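Local coordinates for T9SS C-terminal target domain-containing protein (Bacteroides cellulosilyticus, PDB 5JVK) that probably hydrolyses O-glycosidic bonds, as a family 39 glycoside hydrolase of a gut symbiont, at residues Ala445-Thr448 / Gly452-Ile455; Leu485-Ser490 / Gln494-Lys499; Val142-Ala145 / Tyr149-Pro152. All blocks are in the same frame, centred on the assembly; numbering follows the deposited sequence.

Contact 1: residues Ala445-Thr448 / Gly452-Ile455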
ATOM      1  N   ALA A 445     -19.230  -5.948   0.294  1.00 20.37           N
ATOM      2  CA  ALA A 445     -20.286  -5.065  -0.193  1.00 19.99           C
ATOM      3  C   ALA A 445     -20.034  -3.616   0.193  1.00 19.62           C
ATOM      4  O   ALA A 445     -19.654  -3.326   1.325  1.00 19.73           O
ATOM      5  CB  ALA A 445     -21.640  -5.522   0.328  1.00 20.05           C
ATOM      6  N   TRP A 446     -20.239  -2.718  -0.765  1.00 19.19           N
ATOM      7  CA  TRP A 446     -20.129  -1.282  -0.535  1.00 18.87           C
ATOM      8  C   TRP A 446     -20.977  -0.515  -1.541  1.00 19.32           C
ATOM      9  O   TRP A 446     -21.442  -1.079  -2.535  1.00 19.37           O
ATOM     10  CB  TRP A 446     -18.661  -0.825  -0.597  1.00 18.46           C
ATOM     11  CG  TRP A 446     -18.025  -0.782  -1.972  1.00 17.93           C
ATOM     12  CD1 TRP A 446     -18.088   0.239  -2.872  1.00 17.67           C
ATOM     13  CD2 TRP A 446     -17.199  -1.788  -2.569  1.00 17.72           C
ATOM     14  NE1 TRP A 446     -17.371  -0.072  -3.998  1.00 17.47           N
ATOM     15  CE2 TRP A 446     -16.817  -1.313  -3.841  1.00 17.49           C
ATOM     16  CE3 TRP A 446     -16.755  -3.053  -2.156  1.00 17.69           C
ATOM     17  CZ2 TRP A 446     -16.005  -2.054  -4.707  1.00 17.42           C
ATOM     18  CZ3 TRP A 446     -15.943  -3.790  -3.020  1.00 17.64           C
ATOM     19  CH2 TRP A 446     -15.580  -3.286  -4.281  1.00 17.41           C
ATOM     20  N   THR A 447     -21.165   0.772  -1.268  1.00 19.75           N
ATOM     21  CA  THR A 447     -21.839   1.679  -2.188  1.00 20.26           C
ATOM     22  C   THR A 447     -20.895   2.817  -2.557  1.00 20.88           C
ATOM     23  O   THR A 447     -20.081   3.245  -1.738  1.00 20.60           O
ATOM     24  CB  THR A 447     -23.165   2.234  -1.609  1.00 20.40           C
ATOM     25  OG1 THR A 447     -23.794   3.087  -2.576  1.00 20.48           O
ATOM     26  CG2 THR A 447     -22.963   3.015  -0.308  1.00 20.23           C
ATOM     27  N   THR A 448     -21.008   3.290  -3.798  1.00 21.57           N
ATOM     28  CA  THR A 448     -20.303   4.490  -4.245  1.00 22.18           C
ATOM     29  C   THR A 448     -20.986   5.784  -3.768  1.00 23.06           C
ATOM     30  O   THR A 448     -20.377   6.852  -3.807  1.00 22.64           O
ATOM     31  CB  THR A 448     -20.167   4.517  -5.780  1.00 22.08           C
ATOM     32  OG1 THR A 448     -21.462   4.432  -6.388  1.00 21.81           O
ATOM     33  CG2 THR A 448     -19.312   3.350  -6.253  1.00 22.24           C
ATOM     34  N   GLY A 452     -24.740   6.939   1.547  1.00 29.56           N
ATOM     35  CA  GLY A 452     -25.039   5.544   1.894  1.00 28.76           C
ATOM     36  C   GLY A 452     -26.375   5.089   1.330  1.00 28.27           C
ATOM     37  O   GLY A 452     -27.212   5.918   0.972  1.00 28.41           O
ATOM     38  N   THR A 453     -26.558   3.772   1.226  1.00 27.51           N
ATOM     39  CA  THR A 453     -27.849   3.170   0.856  1.00 27.26           C
ATOM     40  C   THR A 453     -28.067   1.852   1.583  1.00 26.90           C
ATOM     41  O   THR A 453     -27.130   1.262   2.126  1.00 26.24           O
ATOM     42  CB  THR A 453     -27.970   2.864  -0.658  1.00 27.49           C
ATOM     43  OG1 THR A 453     -26.851   2.081  -1.093  1.00 27.43           O
ATOM     44  CG2 THR A 453     -28.041   4.129  -1.466  1.00 28.05           C
ATOM     45  N   THR A 454     -29.319   1.403   1.568  1.00 26.63           N
ATOM     46  CA  THR A 454     -29.702   0.091   2.061  1.00 26.65           C
ATOM     47  C   THR A 454     -30.068  -0.793   0.870  1.00 27.19           C
ATOM     48  O   THR A 454     -30.754  -0.341  -0.048  1.00 26.88           O
ATOM     49  CB  THR A 454     -30.898   0.201   3.020  1.00 26.27           C
ATOM     50  OG1 THR A 454     -30.542   1.045   4.126  1.00 25.87           O
ATOM     51  CG2 THR A 454     -31.316  -1.174   3.540  1.00 26.05           C
ATOM     52  N   ILE A 455     -29.591  -2.037   0.880  1.00 27.90           N
ATOM     53  CA  ILE A 455     -29.994  -3.042  -0.111  1.00 28.47           C
ATOM     54  C   ILE A 455     -30.374  -4.358   0.562  1.00 29.31           C
ATOM     55  O   ILE A 455     -30.018  -4.611   1.713  1.00 28.81           O
ATOM     56  CB  ILE A 455     -28.906  -3.304  -1.185  1.00 28.45           C
ATOM     57  CG1 ILE A 455     -27.601  -3.820  -0.562  1.00 28.29           C
ATOM     58  CG2 ILE A 455     -28.635  -2.044  -1.994  1.00 28.46           C
ATOM     59  CD1 ILE A 455     -26.742  -4.586  -1.540  1.00 28.24           C
TER
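T447 meets G452 and T453 where the chain leaves strand 439-447 and enters strand 453-458. The two strands belong to different sheets of the beta domain that follows the barrel, so this is a crossover between sheets and not a hairpin.

The packed part is small and centres on T447. Its CG2 lies 3.9 Å from CA of G452. Its OG1 sits anti to the backbone N (chi1 -178°), which turns the hydroxyl to T453. T447 OG1 and T453 OG1 are 3.5 Å apart, and the two side chains cross obliquely. T447 OG1 is hydrogen-bonded to N429 OD1 and to K449 N; T453 OG1 bonds N429 OD1 only weakly. L489 also packs on the T447 side chain.

T447 is buried, but G452 and T453 on the other side are partly exposed. G452 has phi 95° and psi 160°. At these angles a CB would probably collide with the preceding carbonyl oxygen, which suits a glycine.

The chemistry is mixed: one methyl against a glycine backbone, and two hydroxyls bridged by N429, weakly on the T453 side. Backbone hydrogen bonds of T447 with S490 and of T453 with L489 hold both segments beside strand 484-489.

Contact 2: residues Leu485-Ser490 / Gln494-Lys499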
ATOM      1  N   LEU A 485     -30.791 -10.677   3.241  1.00 28.34           N
ATOM      2  CA  LEU A 485     -29.946  -9.951   4.177  1.00 26.84           C
ATOM      3  C   LEU A 485     -30.079  -8.457   3.894  1.00 25.67           C
ATOM      4  O   LEU A 485     -29.796  -8.016   2.781  1.00 24.84           O
ATOM      5  CB  LEU A 485     -28.487 -10.387   4.043  1.00 26.70           C
ATOM      6  CG  LEU A 485     -28.218 -11.881   4.231  1.00 26.95           C
ATOM      7  CD1 LEU A 485     -26.763 -12.200   3.930  1.00 27.17           C
ATOM      8  CD2 LEU A 485     -28.585 -12.327   5.637  1.00 27.21           C
ATOM      9  N   VAL A 486     -30.521  -7.693   4.896  1.00 24.75           N
ATOM     10  CA  VAL A 486     -30.650  -6.238   4.782  1.00 24.24           C
ATOM     11  C   VAL A 486     -29.301  -5.621   5.138  1.00 23.81           C
ATOM     12  O   VAL A 486     -28.900  -5.662   6.301  1.00 24.21           O
ATOM     13  CB  VAL A 486     -31.747  -5.671   5.718  1.00 23.97           C
ATOM     14  CG1 VAL A 486     -31.912  -4.168   5.513  1.00 23.81           C
ATOM     15  CG2 VAL A 486     -33.073  -6.389   5.494  1.00 24.04           C
ATOM     16  N   LEU A 487     -28.612  -5.067   4.139  1.00 23.30           N
ATOM     17  CA  LEU A 487     -27.277  -4.481   4.314  1.00 22.98           C
ATOM     18  C   LEU A 487     -27.326  -2.964   4.195  1.00 22.83           C
ATOM     19  O   LEU A 487     -27.827  -2.437   3.202  1.00 22.80           O
ATOM     20  CB  LEU A 487     -26.309  -5.024   3.260  1.00 22.90           C
ATOM     21  CG  LEU A 487     -26.077  -6.535   3.225  1.00 23.05           C
ATOM     22  CD1 LEU A 487     -25.122  -6.885   2.095  1.00 23.07           C
ATOM     23  CD2 LEU A 487     -25.539  -7.038   4.554  1.00 23.16           C
ATOM     24  N   ASN A 488     -26.789  -2.277   5.203  1.00 22.54           N
ATOM     25  CA  ASN A 488     -26.697  -0.820   5.209  1.00 22.26           C
ATOM     26  C   ASN A 488     -25.327  -0.415   4.687  1.00 21.44           C
ATOM     27  O   ASN A 488     -24.359  -0.343   5.444  1.00 21.16           O
ATOM     28  CB  ASN A 488     -26.932  -0.276   6.618  1.00 22.71           C
ATOM     29  CG  ASN A 488     -28.338  -0.556   7.117  1.00 23.44           C
ATOM     30  OD1 ASN A 488     -29.320  -0.268   6.431  1.00 23.50           O
ATOM     31  ND2 ASN A 488     -28.442  -1.131   8.315  1.00 23.88           N
ATOM     32  N   LEU A 489     -25.263  -0.155   3.383  1.00 20.64           N
ATOM     33  CA  LEU A 489     -23.999   0.081   2.697  1.00 20.04           C
ATOM     34  C   LEU A 489     -23.476   1.490   2.943  1.00 19.58           C
ATOM     35  O   LEU A 489     -24.245   2.453   3.001  1.00 19.50           O
ATOM     36  CB  LEU A 489     -24.150  -0.145   1.189  1.00 20.05           C
ATOM     37  CG  LEU A 489     -24.671  -1.507   0.717  1.00 20.27           C
ATOM     38  CD1 LEU A 489     -24.640  -1.564  -0.802  1.00 20.46           C
ATOM     39  CD2 LEU A 489     -23.864  -2.655   1.306  1.00 20.35           C
ATOM     40  N   SER A 490     -22.156   1.585   3.094  1.00 19.07           N
ATOM     41  CA  SER A 490     -21.440   2.852   3.085  1.00 18.83           C
ATOM     42  C   SER A 490     -20.318   2.785   2.052  1.00 18.51           C
ATOM     43  O   SER A 490     -20.111   1.754   1.401  1.00 17.98           O
ATOM     44  CB  SER A 490     -20.866   3.156   4.476  1.00 18.87           C
ATOM     45  OG  SER A 490     -19.772   2.312   4.793  1.00 18.64           O
ATOM     46  N   GLN A 494     -17.986  -3.542   3.756  1.00 20.12           N
ATOM     47  CA  GLN A 494     -18.258  -4.519   4.804  1.00 20.52           C
ATOM     48  C   GLN A 494     -18.192  -5.902   4.179  1.00 21.01           C
ATOM     49  O   GLN A 494     -18.213  -6.036   2.954  1.00 21.33           O
ATOM     50  CB  GLN A 494     -19.616  -4.265   5.465  1.00 20.57           C
ATOM     51  CG  GLN A 494     -20.834  -4.566   4.602  1.00 20.68           C
ATOM     52  CD  GLN A 494     -22.094  -3.934   5.152  1.00 20.76           C
ATOM     53  OE1 GLN A 494     -22.971  -4.627   5.660  1.00 21.10           O
ATOM     54  NE2 GLN A 494     -22.186  -2.611   5.060  1.00 20.59           N
ATOM     55  N   TYR A 495     -18.123  -6.923   5.027  1.00 21.50           N
ATOM     56  CA  TYR A 495     -17.793  -8.276   4.602  1.00 21.87           C
ATOM     57  C   TYR A 495     -18.697  -9.323   5.257  1.00 22.68           C
ATOM     58  O   TYR A 495     -18.952  -9.259   6.461  1.00 22.59           O
ATOM     59  CB  TYR A 495     -16.334  -8.581   4.955  1.00 21.89           C
ATOM     60  CG  TYR A 495     -15.349  -7.504   4.553  1.00 21.50           C
ATOM     61  CD1 TYR A 495     -14.799  -7.476   3.274  1.00 21.46           C
ATOM     62  CD2 TYR A 495     -14.970  -6.510   5.454  1.00 21.43           C
ATOM     63  CE1 TYR A 495     -13.894  -6.491   2.904  1.00 21.58           C
ATOM     64  CE2 TYR A 495     -14.065  -5.522   5.097  1.00 21.54           C
ATOM     65  CZ  TYR A 495     -13.531  -5.514   3.819  1.00 21.67           C
ATOM     66  OH  TYR A 495     -12.637  -4.535   3.459  1.00 22.11           O
ATOM     67  N   LEU A 496     -19.169 -10.281   4.454  1.00 23.41           N
ATOM     68  CA  LEU A 496     -19.908 -11.446   4.941  1.00 24.16           C
ATOM     69  C   LEU A 496     -19.022 -12.683   4.828  1.00 24.89           C
ATOM     70  O   LEU A 496     -18.850 -13.224   3.738  1.00 24.41           O
ATOM     71  CB  LEU A 496     -21.191 -11.653   4.133  1.00 24.36           C
ATOM     72  CG  LEU A 496     -22.338 -10.666   4.362  1.00 24.57           C
ATOM     73  CD1 LEU A 496     -23.351 -10.759   3.230  1.00 24.76           C
ATOM     74  CD2 LEU A 496     -23.013 -10.915   5.703  1.00 24.64           C
ATOM     75  N   VAL A 497     -18.473 -13.125   5.955  1.00 26.40           N
ATOM     76  CA  VAL A 497     -17.558 -14.270   5.997  1.00 28.07           C
ATOM     77  C   VAL A 497     -18.346 -15.579   6.098  1.00 29.64           C
ATOM     78  O   VAL A 497     -19.385 -15.623   6.753  1.00 29.45           O
ATOM     79  CB  VAL A 497     -16.582 -14.150   7.190  1.00 28.31           C
ATOM     80  CG1 VAL A 497     -15.610 -15.329   7.233  1.00 28.59           C
ATOM     81  CG2 VAL A 497     -15.822 -12.831   7.111  1.00 28.22           C
ATOM     82  N   VAL A 498     -17.845 -16.633   5.451  1.00 32.07           N
ATOM     83  CA  VAL A 498     -18.475 -17.961   5.476  1.00 34.62           C
ATOM     84  C   VAL A 498     -17.904 -18.811   6.622  1.00 37.42           C
ATOM     85  O   VAL A 498     -16.690 -18.840   6.832  1.00 36.73           O
ATOM     86  CB  VAL A 498     -18.300 -18.694   4.123  1.00 34.44           C
ATOM     87  CG1 VAL A 498     -18.874 -20.109   4.180  1.00 34.37           C
ATOM     88  CG2 VAL A 498     -18.960 -17.894   3.003  1.00 34.11           C
ATOM     89  N   LYS A 499     -18.798 -19.503   7.339  1.00 42.01           N
ATOM     90  CA  LYS A 499     -18.466 -20.339   8.512  1.00 45.43           C
ATOM     91  C   LYS A 499     -17.654 -19.608   9.576  1.00 46.74           C
ATOM     92  O   LYS A 499     -18.218 -18.921  10.424  1.00 49.74           O
ATOM     93  CB  LYS A 499     -17.762 -21.633   8.088  1.00 47.56           C
ATOM     94  CG  LYS A 499     -18.693 -22.604   7.382  1.00 50.17           C
ATOM     95  CD  LYS A 499     -17.942 -23.708   6.658  1.00 52.57           C
ATOM     96  CE  LYS A 499     -18.867 -24.461   5.712  1.00 53.60           C
ATOM     97  NZ  LYS A 499     -18.140 -25.499   4.930  1.00 54.27           N
TER
HETATM   98  O   HOH W   1     -25.084  -3.451   7.007  1.00 19.92           O
HETATM   99  O   HOH W   2     -20.541  -1.118   3.007  1.00 19.62           O
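Q494 reaches across to L487, N488 and L489 in the antiparallel beta domain that follows the barrel. Strand 485-489 pairs with 453-458, while strand 494-498 belongs to the larger antiparallel sheet. The two strands run nearly antiparallel, at 151°. Their axes come no nearer than 9.5 Å, so they face each other through side chains.

The Q494 side chain starts at CB, which points toward the other strand. CG lies between the backbone N and the carbonyl carbon (chi1 70°), and the chain is extended beyond it. This carries the amide, CD with its two polar atoms, up to the opposite backbone. OE1 meets the L487 side chain at CD2, 3.7 Å away. It also accepts a bond from a water that in turn accepts from N488 N. NE2 donates to N488 O at 3.2 Å. The carbonyl O lies nearly in the plane of the Q494 amide, but NE2 stands above the carbonyl plane of N488. NE2 also donates to a second water, which accepts from S490 N. L489 CD2 lies 4.1 Å from Q494 NE2, the two side chains crossing at about a right angle. Both ends of this buried amide are thus satisfied, and its rotation is fixed.

Further along, the contact is apolar. L496 reaches toward L485 tip to tip. L487 CD1 is more loosely placed, 4.4 Å from L496 CD1. A445 of strand 439-447 packs on L487 and L489, and L478 on L496. These leucines form part of the core between the two sheets. The closest apolar approach is L485 CD1 to L496 CD1, at 3.8 Å.

Contact 3: residues Val142-Ala145 / Tyr149-Pro152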
ATOM      1  N   VAL A 142      25.140   4.854  -4.926  1.00 46.79           N
ATOM      2  CA  VAL A 142      25.806   3.571  -5.236  1.00 47.15           C
ATOM      3  C   VAL A 142      27.171   3.758  -5.913  1.00 48.04           C
ATOM      4  O   VAL A 142      28.103   3.008  -5.618  1.00 48.43           O
ATOM      5  CB  VAL A 142      24.883   2.604  -6.038  1.00 46.36           C
ATOM      6  CG1 VAL A 142      25.656   1.612  -6.907  1.00 46.34           C
ATOM      7  CG2 VAL A 142      24.005   1.831  -5.071  1.00 46.17           C
ATOM      8  N   GLU A 143      27.278   4.743  -6.805  1.00 48.55           N
ATOM      9  CA  GLU A 143      28.516   5.032  -7.537  1.00 48.85           C
ATOM     10  C   GLU A 143      28.952   6.482  -7.250  1.00 49.16           C
ATOM     11  O   GLU A 143      28.678   7.378  -8.052  1.00 49.09           O
ATOM     12  CB  GLU A 143      28.290   4.783  -9.040  1.00 49.01           C
ATOM     13  CG  GLU A 143      29.520   4.927  -9.930  1.00 49.18           C
ATOM     14  CD  GLU A 143      29.278   4.510 -11.379  1.00 49.38           C
ATOM     15  OE1 GLU A 143      28.111   4.331 -11.785  1.00 49.08           O
ATOM     16  OE2 GLU A 143      30.263   4.371 -12.132  1.00 49.17           O
ATOM     17  N   PRO A 144      29.618   6.724  -6.095  1.00 49.92           N
ATOM     18  CA  PRO A 144      30.043   8.093  -5.754  1.00 50.54           C
ATOM     19  C   PRO A 144      31.144   8.647  -6.669  1.00 51.29           C
ATOM     20  O   PRO A 144      31.223   9.862  -6.865  1.00 51.81           O
ATOM     21  CB  PRO A 144      30.560   7.969  -4.307  1.00 50.54           C
ATOM     22  CG  PRO A 144      30.202   6.597  -3.849  1.00 50.49           C
ATOM     23  CD  PRO A 144      30.080   5.759  -5.080  1.00 50.20           C
ATOM     24  N   ALA A 145      31.991   7.758  -7.191  1.00 51.00           N
ATOM     25  CA  ALA A 145      32.972   8.096  -8.222  1.00 51.36           C
ATOM     26  C   ALA A 145      32.890   7.084  -9.361  1.00 50.61           C
ATOM     27  O   ALA A 145      32.375   5.977  -9.184  1.00 49.98           O
ATOM     28  CB  ALA A 145      34.372   8.120  -7.632  1.00 51.87           C
ATOM     29  N   TYR A 149      32.211   1.388  -6.608  1.00 53.12           N
ATOM     30  CA  TYR A 149      30.872   1.096  -6.096  1.00 51.58           C
ATOM     31  C   TYR A 149      30.824   0.932  -4.582  1.00 51.49           C
ATOM     32  O   TYR A 149      31.829   0.622  -3.942  1.00 52.24           O
ATOM     33  CB  TYR A 149      30.322  -0.166  -6.756  1.00 50.73           C
ATOM     34  CG  TYR A 149      30.306  -0.114  -8.268  1.00 50.06           C
ATOM     35  CD1 TYR A 149      30.892  -1.127  -9.030  1.00 49.39           C
ATOM     36  CD2 TYR A 149      29.709   0.954  -8.943  1.00 50.27           C
ATOM     37  CE1 TYR A 149      30.877  -1.079 -10.418  1.00 49.55           C
ATOM     38  CE2 TYR A 149      29.692   1.011 -10.330  1.00 49.56           C
ATOM     39  CZ  TYR A 149      30.276  -0.006 -11.062  1.00 49.63           C
ATOM     40  OH  TYR A 149      30.257   0.052 -12.434  1.00 50.02           O
ATOM     41  N   VAL A 150      29.635   1.150  -4.026  1.00 51.22           N
ATOM     42  CA  VAL A 150      29.368   0.946  -2.602  1.00 51.26           C
ATOM     43  C   VAL A 150      27.861   0.761  -2.380  1.00 51.27           C
ATOM     44  O   VAL A 150      27.053   1.364  -3.084  1.00 51.20           O
ATOM     45  CB  VAL A 150      29.910   2.117  -1.743  1.00 51.64           C
ATOM     46  CG1 VAL A 150      29.190   3.428  -2.054  1.00 51.89           C
ATOM     47  CG2 VAL A 150      29.827   1.792  -0.255  1.00 52.06           C
ATOM     48  N   MET A 151      27.499  -0.086  -1.416  1.00 50.64           N
ATOM     49  CA  MET A 151      26.103  -0.308  -1.039  1.00 49.99           C
ATOM     50  C   MET A 151      25.794   0.555   0.189  1.00 49.50           C
ATOM     51  O   MET A 151      26.386   0.333   1.246  1.00 49.44           O
ATOM     52  CB  MET A 151      25.876  -1.792  -0.724  1.00 50.57           C
ATOM     53  CG  MET A 151      24.433  -2.183  -0.419  1.00 50.91           C
ATOM     54  SD  MET A 151      23.252  -1.786  -1.726  1.00 51.27           S
ATOM     55  CE  MET A 151      23.878  -2.766  -3.084  1.00 50.91           C
ATOM     56  N   PRO A 152      24.880   1.548   0.062  1.00 49.27           N
ATOM     57  CA  PRO A 152      24.575   2.415   1.214  1.00 49.10           C
ATOM     58  C   PRO A 152      24.003   1.671   2.421  1.00 49.22           C
ATOM     59  O   PRO A 152      23.427   0.593   2.265  1.00 48.33           O
ATOM     60  CB  PRO A 152      23.539   3.401   0.658  1.00 49.11           C
ATOM     61  CG  PRO A 152      23.746   3.392  -0.812  1.00 49.34           C
ATOM     62  CD  PRO A 152      24.163   1.994  -1.150  1.00 49.38           C
TER
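V142 and E143 meet Y149 and V150 in the loop after the short helix 139-142 of the (beta/alpha)8 barrel. This loop runs on into helix 153-164, and the contact brings its two ends together.

The backbone gives one hydrogen bond. V150 N donates to V142 O at 2.9 Å, in the carbonyl plane, with a C=O...N angle of 158°. Two CA-H...O contacts add to it. V142 O also receives Y149 CA, and V142 CA approaches V150 O at 3.3 Å.

The polar and aromatic part is E143 against Y149. E143 CG is anti to the backbone N (chi1 -175°), and the extended chain runs alongside the tyrosine, pointing the same way. Its carboxylate comes to the ring edge, with CD 3.7 Å from Y149 CE2 and OE1 at the edge in the plane of the ring. The two planes are 65° apart. The acid has three further partners: W139 NE1 at OE1, and Y181 OH and G147 N at OE2. The Y149 ring also meets the Y206 ring at a shallow angle. With an alanine in place of E143, W139, Y181 and G147 would probably be left without the carboxylate that binds them, and the edge of Y149 without its neighbour.

The apolar part has two small pairs, each crossing at about a right angle. P144 CG rests on V150 CG1 on the more exposed side. L137 of strand 132-138 touches both V142 and P152, whose own meeting is V142 CG2 with P152 CD at 3.9 Å.

How the contacts relate
From the N terminus, contact 3 comes first. It closes a short loop of the (beta/alpha)8 barrel between helices 139-142 and 153-164. Contacts 1 and 2 follow in the beta domain after the barrel. Contact 1 closes the turn from strand 439-447 to 453-458, and contact 2 the turn from 484-489 to 494-498. The three are in series; none nests or crosses. Contacts 1 and 2 touch, with centres 10 Å apart. Besides the backbone bond at L489 N to T453 O, a probable one joins L487 N to I455 O. Strands 439-447 and 494-498 are neighbours in the larger sheet. Together they join the two sheets twice. Contact 3 lies across the chain's centre, about 53 Å from either by centres.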